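Local coordinates for ADP-dependent (S)-NAD(P)H-hydrate dehydratase (Streptococcus mutans, PDB 3BGK), which probably catalyses the ADP-dependent dehydration of the S epimer of hydrated NAD(P)H, returning the damaged cofactor to its active form, at residues P133-D138 against D161-N166; T143-V148 against N166-R171. One frame throughout, in Å; residues are numbered along the deposited sequence.

Interaction 1: P133-D138 against D161-N166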
loop_
_atom_site.group_PDB
_atom_site.type_symbol
_atom_site.label_atom_id
_atom_site.label_comp_id
_atom_site.label_asym_id
_atom_site.label_seq_id
_atom_site.Cartn_x
_atom_site.Cartn_y
_atom_site.Cartn_z
ATOM N N PRO A 133 -1.048 -22.423 2.906
ATOM C CA PRO A 133 -0.082 -21.375 3.255
ATOM C C PRO A 133 -0.612 -20.466 4.363
ATOM O O PRO A 133 -1.578 -19.730 4.165
ATOM C CB PRO A 133 0.127 -20.608 1.935
ATOM C CG PRO A 133 -1.036 -20.947 1.079
ATOM C CD PRO A 133 -1.549 -22.287 1.522
ATOM N N GLY A 134 0.008 -20.556 5.535
ATOM C CA GLY A 134 -0.415 -19.784 6.698
ATOM C C GLY A 134 -1.691 -20.270 7.365
ATOM O O GLY A 134 -2.270 -19.559 8.190
ATOM N N LEU A 135 -2.128 -21.481 7.018
ATOM C CA LEU A 135 -3.345 -22.069 7.584
ATOM C C LEU A 135 -3.243 -22.259 9.103
ATOM O O LEU A 135 -4.243 -22.157 9.814
ATOM C CB LEU A 135 -3.657 -23.412 6.902
ATOM C CG LEU A 135 -4.972 -24.156 7.195
ATOM C CD1 LEU A 135 -6.193 -23.335 6.790
ATOM C CD2 LEU A 135 -4.997 -25.505 6.499
ATOM N N ALA A 136 -2.026 -22.523 9.578
ATOM C CA ALA A 136 -1.764 -22.916 10.969
ATOM C C ALA A 136 -2.412 -24.267 11.306
ATOM O O ALA A 136 -2.850 -24.995 10.406
ATOM C CB ALA A 136 -2.183 -21.815 11.962
ATOM N N GLU A 137 -2.456 -24.601 12.594
ATOM C CA GLU A 137 -2.864 -25.939 13.025
ATOM C C GLU A 137 -3.894 -25.945 14.151
ATOM O O GLU A 137 -4.253 -27.012 14.655
ATOM C CB GLU A 137 -1.633 -26.778 13.401
ATOM C CG GLU A 137 -0.845 -27.257 12.187
ATOM C CD GLU A 137 0.460 -27.944 12.539
ATOM O OE1 GLU A 137 0.433 -28.966 13.264
ATOM O OE2 GLU A 137 1.516 -27.466 12.069
ATOM N N ASP A 138 -4.372 -24.757 14.527
ATOM C CA ASP A 138 -5.378 -24.610 15.592
ATOM C C ASP A 138 -6.738 -25.228 15.228
ATOM O O ASP A 138 -6.868 -25.898 14.198
ATOM C CB ASP A 138 -5.527 -23.133 16.008
ATOM C CG ASP A 138 -5.962 -22.226 14.859
ATOM O OD1 ASP A 138 -6.078 -21.002 15.095
ATOM O OD2 ASP A 138 -6.185 -22.720 13.728
ATOM N N ASP A 161 -0.461 -27.478 0.990
ATOM C CA ASP A 161 0.781 -26.753 1.206
ATOM C C ASP A 161 1.055 -26.577 2.683
ATOM O O ASP A 161 0.136 -26.625 3.497
ATOM C CB ASP A 161 0.706 -25.385 0.526
ATOM C CG ASP A 161 2.006 -24.618 0.603
ATOM O OD1 ASP A 161 2.939 -24.945 -0.155
ATOM O OD2 ASP A 161 2.098 -23.682 1.426
ATOM N N GLY A 162 2.327 -26.390 3.025
ATOM C CA GLY A 162 2.728 -26.030 4.376
ATOM C C GLY A 162 2.055 -26.856 5.447
ATOM O O GLY A 162 2.040 -28.077 5.360
ATOM N N SER A 163 1.466 -26.176 6.429
ATOM C CA SER A 163 0.879 -26.811 7.612
ATOM C C SER A 163 -0.276 -27.769 7.309
ATOM O O SER A 163 -0.610 -28.623 8.137
ATOM C CB SER A 163 0.433 -25.753 8.629
ATOM O OG SER A 163 -0.811 -25.175 8.269
ATOM N N ALA A 164 -0.877 -27.630 6.130
ATOM C CA ALA A 164 -1.937 -28.545 5.710
ATOM C C ALA A 164 -1.395 -29.947 5.418
ATOM O O ALA A 164 -2.150 -30.909 5.394
ATOM C CB ALA A 164 -2.692 -27.984 4.516
ATOM N N ILE A 165 -0.088 -30.057 5.200
ATOM C CA ILE A 165 0.563 -31.356 5.058
ATOM C C ILE A 165 0.539 -32.100 6.393
ATOM O O ILE A 165 0.229 -33.294 6.435
ATOM C CB ILE A 165 2.011 -31.229 4.527
ATOM C CG1 ILE A 165 2.030 -30.633 3.112
ATOM C CG2 ILE A 165 2.717 -32.581 4.549
ATOM C CD1 ILE A 165 1.570 -31.578 2.002
ATOM N N ASN A 166 0.851 -31.385 7.478
ATOM C CA ASN A 166 0.705 -31.911 8.844
ATOM C C ASN A 166 -0.735 -32.322 9.152
ATOM O O ASN A 166 -0.973 -33.332 9.814
ATOM C CB ASN A 166 1.147 -30.880 9.884
ATOM C CG ASN A 166 2.491 -30.260 9.572
ATOM O OD1 ASN A 166 3.435 -30.946 9.180
ATOM N ND2 ASN A 166 2.589 -28.950 9.764
#
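The carboxylate of Glu137 and the amide of Asn166 meet with their planes 45° apart, the two side chains crossing at about a right angle. OE2 of Glu137 takes a weak, bent hydrogen bond from ND2 of Asn166 (2.9 Å, 127° at the hydrogen), while OE1 of Glu137 lies 3.9 Å from CB of Asn166. The carboxylate of Asp161 instead turns OD2 towards the ring of Pro133, reaching its CB at 3.7 Å; these two side chains also cross at about a right angle, with CB of Asp161 near CD of Pro133. OD1 of Asp161 is taken by Thr184 and by a salt bridge to Lys222, predicted to bind AMP.

Between these pairs, the hydroxyl of Ser163 donates to the carbonyl O of Ala136 at 3.0 Å, approaching from above the carbonyl plane (44° out of it). CB of Leu135 lies against the same OG at 3.6 Å, and CD2 of Leu135 rests on CB of Ala164 at 3.9 Å. The contact joins loops at the ends of neighbouring parallel strands 128-131 and 157-161, where alpha/beta sheets form their binding edge, consistent with the predicted sites at Gly134 and Lys222; helix 163-170 starts here, and helix 249-263 touches Pro133 and Asp161.

Interaction 2: T143-V148 against N166-R171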
loop_
_atom_site.group_PDB
_atom_site.type_symbol
_atom_site.label_atom_id
_atom_site.label_comp_id
_atom_site.label_asym_id
_atom_site.label_seq_id
_atom_site.Cartn_x
_atom_site.Cartn_y
_atom_site.Cartn_z
ATOM N N THR A 143 -11.091 -27.528 11.453
ATOM C CA THR A 143 -12.496 -27.420 11.051
ATOM C C THR A 143 -12.556 -27.136 9.551
ATOM O O THR A 143 -13.282 -27.806 8.808
ATOM C CB THR A 143 -13.238 -26.319 11.863
ATOM O OG1 THR A 143 -13.335 -26.719 13.235
ATOM C CG2 THR A 143 -14.647 -26.072 11.324
ATOM N N THR A 144 -11.754 -26.163 9.121
ATOM C CA THR A 144 -11.643 -25.771 7.724
ATOM C C THR A 144 -11.082 -26.871 6.840
ATOM O O THR A 144 -11.620 -27.121 5.757
ATOM C CB THR A 144 -10.756 -24.541 7.565
ATOM O OG1 THR A 144 -11.241 -23.503 8.421
ATOM C CG2 THR A 144 -10.762 -24.064 6.121
ATOM N N PHE A 145 -9.999 -27.508 7.280
ATOM C CA PHE A 145 -9.420 -28.613 6.525
ATOM C C PHE A 145 -10.517 -29.609 6.181
ATOM O O PHE A 145 -10.657 -30.018 5.024
ATOM C CB PHE A 145 -8.316 -29.316 7.315
ATOM C CG PHE A 145 -7.616 -30.400 6.539
ATOM C CD1 PHE A 145 -6.450 -30.123 5.834
ATOM C CD2 PHE A 145 -8.126 -31.690 6.508
ATOM C CE1 PHE A 145 -5.802 -31.121 5.112
ATOM C CE2 PHE A 145 -7.490 -32.689 5.788
ATOM C CZ PHE A 145 -6.327 -32.407 5.093
ATOM N N ASP A 146 -11.306 -29.965 7.196
ATOM C CA ASP A 146 -12.348 -30.978 7.068
ATOM C C ASP A 146 -13.549 -30.544 6.227
ATOM O O ASP A 146 -14.202 -31.388 5.615
ATOM C CB ASP A 146 -12.784 -31.480 8.450
ATOM C CG ASP A 146 -11.719 -32.336 9.126
ATOM O OD1 ASP A 146 -11.054 -33.147 8.441
ATOM O OD2 ASP A 146 -11.550 -32.200 10.353
ATOM N N VAL A 147 -13.835 -29.243 6.196
ATOM C CA VAL A 147 -14.879 -28.705 5.314
ATOM C C VAL A 147 -14.442 -28.906 3.866
ATOM O O VAL A 147 -15.148 -29.539 3.073
ATOM C CB VAL A 147 -15.177 -27.199 5.583
ATOM C CG1 VAL A 147 -16.123 -26.627 4.526
ATOM C CG2 VAL A 147 -15.770 -27.010 6.965
ATOM N N VAL A 148 -13.256 -28.384 3.553
ATOM C CA VAL A 148 -12.645 -28.494 2.229
ATOM C C VAL A 148 -12.571 -29.948 1.797
ATOM O O VAL A 148 -13.044 -30.290 0.721
ATOM C CB VAL A 148 -11.232 -27.858 2.217
ATOM C CG1 VAL A 148 -10.506 -28.134 0.896
ATOM C CG2 VAL A 148 -11.331 -26.374 2.490
ATOM N N ASN A 166 0.851 -31.385 7.478
ATOM C CA ASN A 166 0.705 -31.911 8.844
ATOM C C ASN A 166 -0.735 -32.322 9.152
ATOM O O ASN A 166 -0.973 -33.332 9.814
ATOM C CB ASN A 166 1.147 -30.880 9.884
ATOM C CG ASN A 166 2.491 -30.260 9.572
ATOM O OD1 ASN A 166 3.435 -30.946 9.180
ATOM N ND2 ASN A 166 2.589 -28.950 9.764
ATOM N N LEU A 167 -1.687 -31.521 8.679
ATOM C CA LEU A 167 -3.110 -31.773 8.894
ATOM C C LEU A 167 -3.578 -32.998 8.127
ATOM O O LEU A 167 -4.401 -33.769 8.620
ATOM C CB LEU A 167 -3.938 -30.544 8.508
ATOM C CG LEU A 167 -4.454 -29.628 9.621
ATOM C CD1 LEU A 167 -3.406 -29.361 10.684
ATOM C CD2 LEU A 167 -4.960 -28.320 9.027
ATOM N N LEU A 168 -3.048 -33.171 6.920
ATOM C CA LEU A 168 -3.310 -34.362 6.124
ATOM C C LEU A 168 -2.704 -35.598 6.799
ATOM O O LEU A 168 -3.277 -36.690 6.732
ATOM C CB LEU A 168 -2.767 -34.184 4.699
ATOM C CG LEU A 168 -2.818 -35.358 3.712
ATOM C CD1 LEU A 168 -4.249 -35.734 3.363
ATOM C CD2 LEU A 168 -2.018 -35.047 2.453
ATOM N N ALA A 169 -1.563 -35.405 7.467
ATOM C CA ALA A 169 -0.831 -36.490 8.137
ATOM C C ALA A 169 -1.546 -37.077 9.363
ATOM O O ALA A 169 -1.501 -38.288 9.584
ATOM C CB ALA A 169 0.583 -36.032 8.510
ATOM N N LYS A 170 -2.196 -36.220 10.148
ATOM C CA LYS A 170 -2.899 -36.647 11.363
ATOM C C LYS A 170 -4.038 -37.636 11.078
ATOM O O LYS A 170 -4.236 -38.599 11.831
ATOM C CB LYS A 170 -3.427 -35.435 12.139
ATOM N N ARG A 171 -4.774 -37.391 9.994
ATOM C CA ARG A 171 -5.872 -38.265 9.568
ATOM C C ARG A 171 -5.467 -39.127 8.361
ATOM O O ARG A 171 -4.282 -39.213 8.034
ATOM C CB ARG A 171 -7.132 -37.437 9.279
ATOM C CG ARG A 171 -6.920 -36.258 8.333
ATOM C CD ARG A 171 -8.121 -35.302 8.327
ATOM N NE ARG A 171 -9.393 -35.951 7.988
ATOM C CZ ARG A 171 -9.730 -36.383 6.772
ATOM N NH1 ARG A 171 -8.889 -36.256 5.753
ATOM N NH2 ARG A 171 -10.912 -36.957 6.574
#
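Apolar contact dominates where Phe145 of helix 139-151 reaches helix 163-170. Phe145 leaves its helix with chi1 at -176°, CG opposite the backbone N, which lays the ring beside Leu167, whose CB approaches CD1 of Phe145 to 3.7 Å. The same CB makes an off-centre CH-pi contact, 4.2 Å from the ring centroid of Phe145 and 29° off the normal; the carbonyl carbon of Leu167 lies over that face too, nearer the ring's border than its centre. Farther out, CZ of Phe145 reaches CA of Leu168 at 3.7 Å, and CE2 of Phe145 lies equally close to CD of Arg171.

The two helices belong to successive beta-alpha-beta crossovers of an alpha/beta three-layer sandwich: helix 139-151 links the neighbouring parallel strands 128-131 and 157-161, and helix 163-170 links 157-161 to 181-184. Phe145 also touches Met131 of the first strand, so it lies between helix 163-170 and the sheet.

The one charged pair across these segments joins Asp146 and Arg171. OD1 of Asp146 sits 3.3 Å from NE of Arg171, but far from the plane of the guanidinium group, with the carboxylate and guanidinium planes 66° apart; this salt bridge therefore rests on charge alone, without a directed N-H. NH1 of Arg171 stands at the edge of the Phe145 ring, 3.8 Å from CE2, and the guanidinium group makes a cation-pi contact with Trp149, whose own ring meets that of Phe145 nearly parallel.

The centres of interactions 1 and 2 lie about 9 Å apart, on the same side of the chain's centre, and both use helix 163-170: its first turn in interaction 1, its later part in interaction 2, with Asn166 common to the two. Along the chain their segments alternate (133-138, 143-148, 161-166, 166-171), so the loop after strand 128-131 and the helix following it both pack on the same later helix. The contacts also touch directly, CG of Glu137 lying 3.6 Å from CD1 of Leu167 and CD2 of Leu135 3.8 Å from CD2 of Leu167. The two contacts thus form one packed region, from the loop holding Gly134, a predicted (6S)-NADPHX-binding residue, to the pairing of helices 139-151 and 163-170.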